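PDB 4GUZ: probable arylamine n-acetyl transferase, which probably transfers the acetyl group of acetyl-coenzyme A to arylamine substrates, as a member of the arylamine N-acetyltransferase family. Local coordinates for residues G76-A84 with Y201-A209. Sequence-based numbering, arbitrary orientation.
Sequences GGYCYEHVA and YRAASYFVA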
ATOM      1  N   GLY A  76       8.033  -6.795  -5.131  1.00 18.69           N
ATOM      2  CA  GLY A  76       6.899  -6.048  -4.616  1.00 18.42           C
ATOM      3  C   GLY A  76       6.826  -4.658  -5.207  1.00 21.76           C
ATOM      4  O   GLY A  76       7.683  -4.272  -6.003  1.00 21.95           O
ATOM      5  N   GLY A  77       5.814  -3.904  -4.793  1.00 18.83           N
ATOM      6  CA  GLY A  77       5.591  -2.542  -5.262  1.00 19.05           C
ATOM      7  C   GLY A  77       5.151  -1.593  -4.168  1.00 21.76           C
ATOM      8  O   GLY A  77       4.853  -2.038  -3.051  1.00 21.07           O
ATOM      9  N   TYR A  78       5.149  -0.267  -4.447  1.00 17.92           N
ATOM     10  CA  TYR A  78       4.681   0.662  -3.419  1.00 17.36           C
ATOM     11  C   TYR A  78       3.230   1.090  -3.725  1.00 20.38           C
ATOM     12  O   TYR A  78       2.598   0.465  -4.572  1.00 19.50           O
ATOM     13  CB  TYR A  78       5.662   1.816  -3.097  1.00 19.94           C
ATOM     14  CG  TYR A  78       6.021   2.864  -4.139  1.00 22.95           C
ATOM     15  CD1 TYR A  78       5.170   3.144  -5.211  1.00 24.92           C
ATOM     16  CD2 TYR A  78       7.132   3.686  -3.963  1.00 23.47           C
ATOM     17  CE1 TYR A  78       5.455   4.172  -6.116  1.00 24.38           C
ATOM     18  CE2 TYR A  78       7.441   4.695  -4.872  1.00 24.51           C
ATOM     19  CZ  TYR A  78       6.602   4.937  -5.947  1.00 30.92           C
ATOM     20  OH  TYR A  78       6.925   5.956  -6.819  1.00 28.90           O
ATOM     21  N   CYS A  79       2.669   2.056  -2.981  1.00 18.34           N
ATOM     22  CA  CYS A  79       1.237   2.373  -3.043  1.00 19.34           C
ATOM     23  C   CYS A  79       0.651   2.468  -4.461  1.00 20.02           C
ATOM     24  O   CYS A  79      -0.361   1.822  -4.734  1.00 17.67           O
ATOM     25  CB  CYS A  79       0.876   3.598  -2.200  1.00 20.28           C
ATOM     26  SG  CYS A  79       1.393   5.197  -2.887  1.00 24.68           S
ATOM     27  N   TYR A  80       1.317   3.209  -5.356  1.00 17.58           N
ATOM     28  CA  TYR A  80       0.798   3.479  -6.691  1.00 16.53           C
ATOM     29  C   TYR A  80       0.780   2.224  -7.566  1.00 18.77           C
ATOM     30  O   TYR A  80      -0.125   2.084  -8.379  1.00 18.86           O
ATOM     31  CB  TYR A  80       1.539   4.671  -7.327  1.00 17.01           C
ATOM     32  CG  TYR A  80       1.216   5.962  -6.606  1.00 18.78           C
ATOM     33  CD1 TYR A  80      -0.103   6.327  -6.351  1.00 20.69           C
ATOM     34  CD2 TYR A  80       2.229   6.771  -6.092  1.00 20.15           C
ATOM     35  CE1 TYR A  80      -0.411   7.456  -5.593  1.00 20.36           C
ATOM     36  CE2 TYR A  80       1.931   7.914  -5.344  1.00 20.76           C
ATOM     37  CZ  TYR A  80       0.609   8.268  -5.131  1.00 26.59           C
ATOM     38  OH  TYR A  80       0.285   9.390  -4.420  1.00 31.42           O
ATOM     39  N   GLU A  81       1.683   1.268  -7.328  1.00 15.45           N
ATOM     40  CA  GLU A  81       1.677   0.002  -8.067  1.00 15.39           C
ATOM     41  C   GLU A  81       0.521  -0.871  -7.582  1.00 20.16           C
ATOM     42  O   GLU A  81      -0.200  -1.465  -8.388  1.00 20.33           O
ATOM     43  CB  GLU A  81       3.003  -0.723  -7.878  1.00 15.98           C
ATOM     44  CG  GLU A  81       4.121  -0.065  -8.637  1.00 15.69           C
ATOM     45  CD  GLU A  81       5.470  -0.572  -8.189  1.00 24.03           C
ATOM     46  OE1 GLU A  81       5.964  -0.075  -7.152  1.00 20.19           O
ATOM     47  OE2 GLU A  81       6.026  -1.476  -8.857  1.00 21.84           O
ATOM     48  N   HIS A  82       0.341  -0.925  -6.242  1.00 16.50           N
ATOM     49  CA  HIS A  82      -0.749  -1.644  -5.584  1.00 15.76           C
ATOM     50  C   HIS A  82      -2.114  -1.081  -6.025  1.00 18.63           C
ATOM     51  O   HIS A  82      -3.015  -1.857  -6.350  1.00 19.25           O
ATOM     52  CB  HIS A  82      -0.606  -1.521  -4.048  1.00 15.63           C
ATOM     53  CG  HIS A  82       0.385  -2.462  -3.452  1.00 18.68           C
ATOM     54  ND1 HIS A  82      -0.009  -3.638  -2.867  1.00 20.40           N
ATOM     55  CD2 HIS A  82       1.737  -2.379  -3.403  1.00 20.43           C
ATOM     56  CE1 HIS A  82       1.105  -4.228  -2.452  1.00 19.57           C
ATOM     57  NE2 HIS A  82       2.182  -3.505  -2.754  1.00 19.87           N
ATOM     58  N   VAL A  83      -2.281   0.260  -6.011  1.00 17.61           N
ATOM     59  CA  VAL A  83      -3.561   0.897  -6.402  1.00 18.68           C
ATOM     60  C   VAL A  83      -3.836   0.660  -7.915  1.00 23.53           C
ATOM     61  O   VAL A  83      -4.980   0.362  -8.270  1.00 22.71           O
ATOM     62  CB  VAL A  83      -3.640   2.390  -5.991  1.00 22.91           C
ATOM     63  CG1 VAL A  83      -4.735   3.139  -6.751  1.00 23.00           C
ATOM     64  CG2 VAL A  83      -3.880   2.507  -4.493  1.00 22.39           C
ATOM     65  N   ALA A  84      -2.799   0.710  -8.784  1.00 21.83           N
ATOM     66  CA  ALA A  84      -2.995   0.432 -10.221  1.00 21.14           C
ATOM     67  C   ALA A  84      -3.571  -0.978 -10.398  1.00 23.85           C
ATOM     68  O   ALA A  84      -4.584  -1.145 -11.069  1.00 21.44           O
ATOM     69  CB  ALA A  84      -1.674   0.573 -10.986  1.00 21.75           C
ATOM     70  N   TYR A 201      -1.850   9.826 -10.123  1.00 19.93           N
ATOM     71  CA  TYR A 201      -0.924   8.871  -9.516  1.00 19.81           C
ATOM     72  C   TYR A 201       0.445   8.895 -10.215  1.00 24.29           C
ATOM     73  O   TYR A 201       1.461   8.851  -9.532  1.00 22.33           O
ATOM     74  CB  TYR A 201      -1.544   7.476  -9.517  1.00 20.34           C
ATOM     75  CG  TYR A 201      -2.805   7.399  -8.684  1.00 20.14           C
ATOM     76  CD1 TYR A 201      -2.995   8.240  -7.584  1.00 21.99           C
ATOM     77  CD2 TYR A 201      -3.785   6.454  -8.955  1.00 20.86           C
ATOM     78  CE1 TYR A 201      -4.125   8.130  -6.773  1.00 21.01           C
ATOM     79  CE2 TYR A 201      -4.922   6.343  -8.157  1.00 21.66           C
ATOM     80  CZ  TYR A 201      -5.083   7.177  -7.061  1.00 22.89           C
ATOM     81  OH  TYR A 201      -6.176   7.022  -6.242  1.00 21.44           O
ATOM     82  N   ARG A 202       0.483   9.087 -11.538  1.00 23.80           N
ATOM     83  CA  ARG A 202       1.759   9.179 -12.265  1.00 23.47           C
ATOM     84  C   ARG A 202       2.531  10.421 -11.855  1.00 27.88           C
ATOM     85  O   ARG A 202       3.735  10.331 -11.618  1.00 27.58           O
ATOM     86  CB  ARG A 202       1.537   9.167 -13.780  1.00 24.26           C
ATOM     87  CG  ARG A 202       1.115   7.807 -14.299  1.00 32.85           C
ATOM     88  CD  ARG A 202       1.227   7.733 -15.814  1.00 38.46           C
ATOM     89  NE  ARG A 202       0.095   8.368 -16.490  1.00 44.89           N
ATOM     90  CZ  ARG A 202      -1.081   7.779 -16.691  1.00 58.57           C
ATOM     91  NH1 ARG A 202      -1.295   6.542 -16.256  1.00 49.43           N
ATOM     92  NH2 ARG A 202      -2.056   8.426 -17.312  1.00 44.83           N
ATOM     93  N   ALA A 203       1.838  11.573 -11.745  1.00 25.67           N
ATOM     94  CA  ALA A 203       2.432  12.852 -11.340  1.00 25.60           C
ATOM     95  C   ALA A 203       2.936  12.784  -9.891  1.00 29.21           C
ATOM     96  O   ALA A 203       4.026  13.269  -9.600  1.00 29.63           O
ATOM     97  CB  ALA A 203       1.408  13.972 -11.497  1.00 26.49           C
ATOM     98  N   ALA A 204       2.161  12.128  -9.004  1.00 26.25           N
ATOM     99  CA  ALA A 204       2.504  11.952  -7.591  1.00 25.39           C
ATOM    100  C   ALA A 204       3.661  10.987  -7.429  1.00 28.76           C
ATOM    101  O   ALA A 204       4.568  11.260  -6.649  1.00 28.07           O
ATOM    102  CB  ALA A 204       1.290  11.458  -6.816  1.00 25.84           C
ATOM    103  N   SER A 205       3.646   9.877  -8.185  1.00 26.44           N
ATOM    104  CA  SER A 205       4.700   8.859  -8.178  1.00 26.61           C
ATOM    105  C   SER A 205       6.032   9.436  -8.653  1.00 30.23           C
ATOM    106  O   SER A 205       7.074   9.075  -8.110  1.00 28.63           O
ATOM    107  CB  SER A 205       4.310   7.671  -9.050  1.00 28.23           C
ATOM    108  OG  SER A 205       5.200   6.587  -8.845  1.00 32.10           O
ATOM    109  N   TYR A 206       6.004  10.346  -9.646  1.00 27.82           N
ATOM    110  CA  TYR A 206       7.225  11.010 -10.122  1.00 28.15           C
ATOM    111  C   TYR A 206       7.949  11.706  -8.948  1.00 32.61           C
ATOM    112  O   TYR A 206       9.166  11.563  -8.822  1.00 34.13           O
ATOM    113  CB  TYR A 206       6.917  12.017 -11.253  1.00 30.02           C
ATOM    114  CG  TYR A 206       8.152  12.752 -11.726  1.00 32.28           C
ATOM    115  CD1 TYR A 206       9.064  12.144 -12.586  1.00 34.43           C
ATOM    116  CD2 TYR A 206       8.428  14.046 -11.289  1.00 32.64           C
ATOM    117  CE1 TYR A 206      10.223  12.800 -12.993  1.00 35.39           C
ATOM    118  CE2 TYR A 206       9.593  14.705 -11.674  1.00 33.53           C
ATOM    119  CZ  TYR A 206      10.487  14.080 -12.530  1.00 39.12           C
ATOM    120  OH  TYR A 206      11.620  14.734 -12.943  1.00 35.13           O
ATOM    121  N   PHE A 207       7.199  12.434  -8.092  1.00 26.94           N
ATOM    122  CA  PHE A 207       7.731  13.108  -6.900  1.00 27.24           C
ATOM    123  C   PHE A 207       8.197  12.064  -5.872  1.00 30.68           C
ATOM    124  O   PHE A 207       9.314  12.160  -5.365  1.00 30.99           O
ATOM    125  CB  PHE A 207       6.657  14.043  -6.279  1.00 29.43           C
ATOM    126  CG  PHE A 207       6.952  14.595  -4.899  1.00 31.41           C
ATOM    127  CD1 PHE A 207       6.410  14.002  -3.764  1.00 34.94           C
ATOM    128  CD2 PHE A 207       7.732  15.735  -4.739  1.00 34.32           C
ATOM    129  CE1 PHE A 207       6.688  14.507  -2.487  1.00 36.73           C
ATOM    130  CE2 PHE A 207       8.011  16.246  -3.463  1.00 37.78           C
ATOM    131  CZ  PHE A 207       7.486  15.630  -2.344  1.00 36.45           C
ATOM    132  N   VAL A 208       7.338  11.073  -5.563  1.00 24.97           N
ATOM    133  CA  VAL A 208       7.647  10.035  -4.571  1.00 23.99           C
ATOM    134  C   VAL A 208       8.911   9.214  -4.963  1.00 28.78           C
ATOM    135  O   VAL A 208       9.744   8.934  -4.089  1.00 27.22           O
ATOM    136  CB  VAL A 208       6.417   9.123  -4.281  1.00 26.29           C
ATOM    137  CG1 VAL A 208       6.787   7.941  -3.376  1.00 25.75           C
ATOM    138  CG2 VAL A 208       5.302   9.937  -3.626  1.00 25.74           C
ATOM    139  N   ALA A 209       9.078   8.881  -6.255  1.00 27.20           N
ATOM    140  CA  ALA A 209      10.210   8.044  -6.690  1.00 27.88           C
ATOM    141  C   ALA A 209      11.549   8.795  -6.856  1.00 33.16           C
ATOM    142  O   ALA A 209      12.590   8.148  -6.715  1.00 32.14           O
ATOM    143  CB  ALA A 209       9.874   7.319  -7.986  1.00 28.51           C
TER
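The ring of Tyr80 lies with one face beneath Tyr201 O, which sits 4.0 Å above the plane and over the ring centre; the opposite face carries the sulfur of its own neighbour, Cys79. Near the ring plane, at the edge, comes Val208 CG2. The Tyr201 ring meets Tyr80 obliquely, planes at 32°, with Tyr80 CE1 3.4 Å from Tyr201 CD1. Ala204 and Ser205 complete the hole into which Tyr80 fits as a knob, and Ala204 CB comes to 3.3 Å from Tyr80 OH. That hydroxyl hydrogen-bonds to Gln101 OE1, and that of Tyr201 to Ile100 O, so both tyrosines end on strand 96-104. One turn on from Tyr80, Val83 CG1 rests 3.5 Å from Tyr201 CE2, the two side chains crossing at about a right angle.

Tyr78, the N-cap residue of helix 79-92, makes the polar link. Its CG stands between backbone N and carbonyl carbon (chi1 64°), and the ring extends across to helix 198-210, where Tyr78 OH and Ser205 OG share a 2.7 Å hydrogen bond in the ring plane, either able to be the donor. Val208 CG1 packs 3.6 Å from Tyr78 CE2. At the backbone end of Tyr78, its N donates to Glu81 OE1 from above the carboxylate plane, at 2.8 Å, and Glu81 in turn forms a salt bridge with Lys69.

The helix segments run nearly antiparallel, at 156°, with axes 10.6 Å apart, a spacing bridged largely by three tyrosine rings. Cys79 begins its helix and touches His116; with Asp131 their arrangement is consistent with this family's Cys-His-Asp triad, whose cysteine carries the acetyl group. Within apolar packing, the buried hydroxyls of Tyr78 and Ser205 satisfy each other, fixing where the Tyr78 ring ends beside the probable nucleophile's helix start.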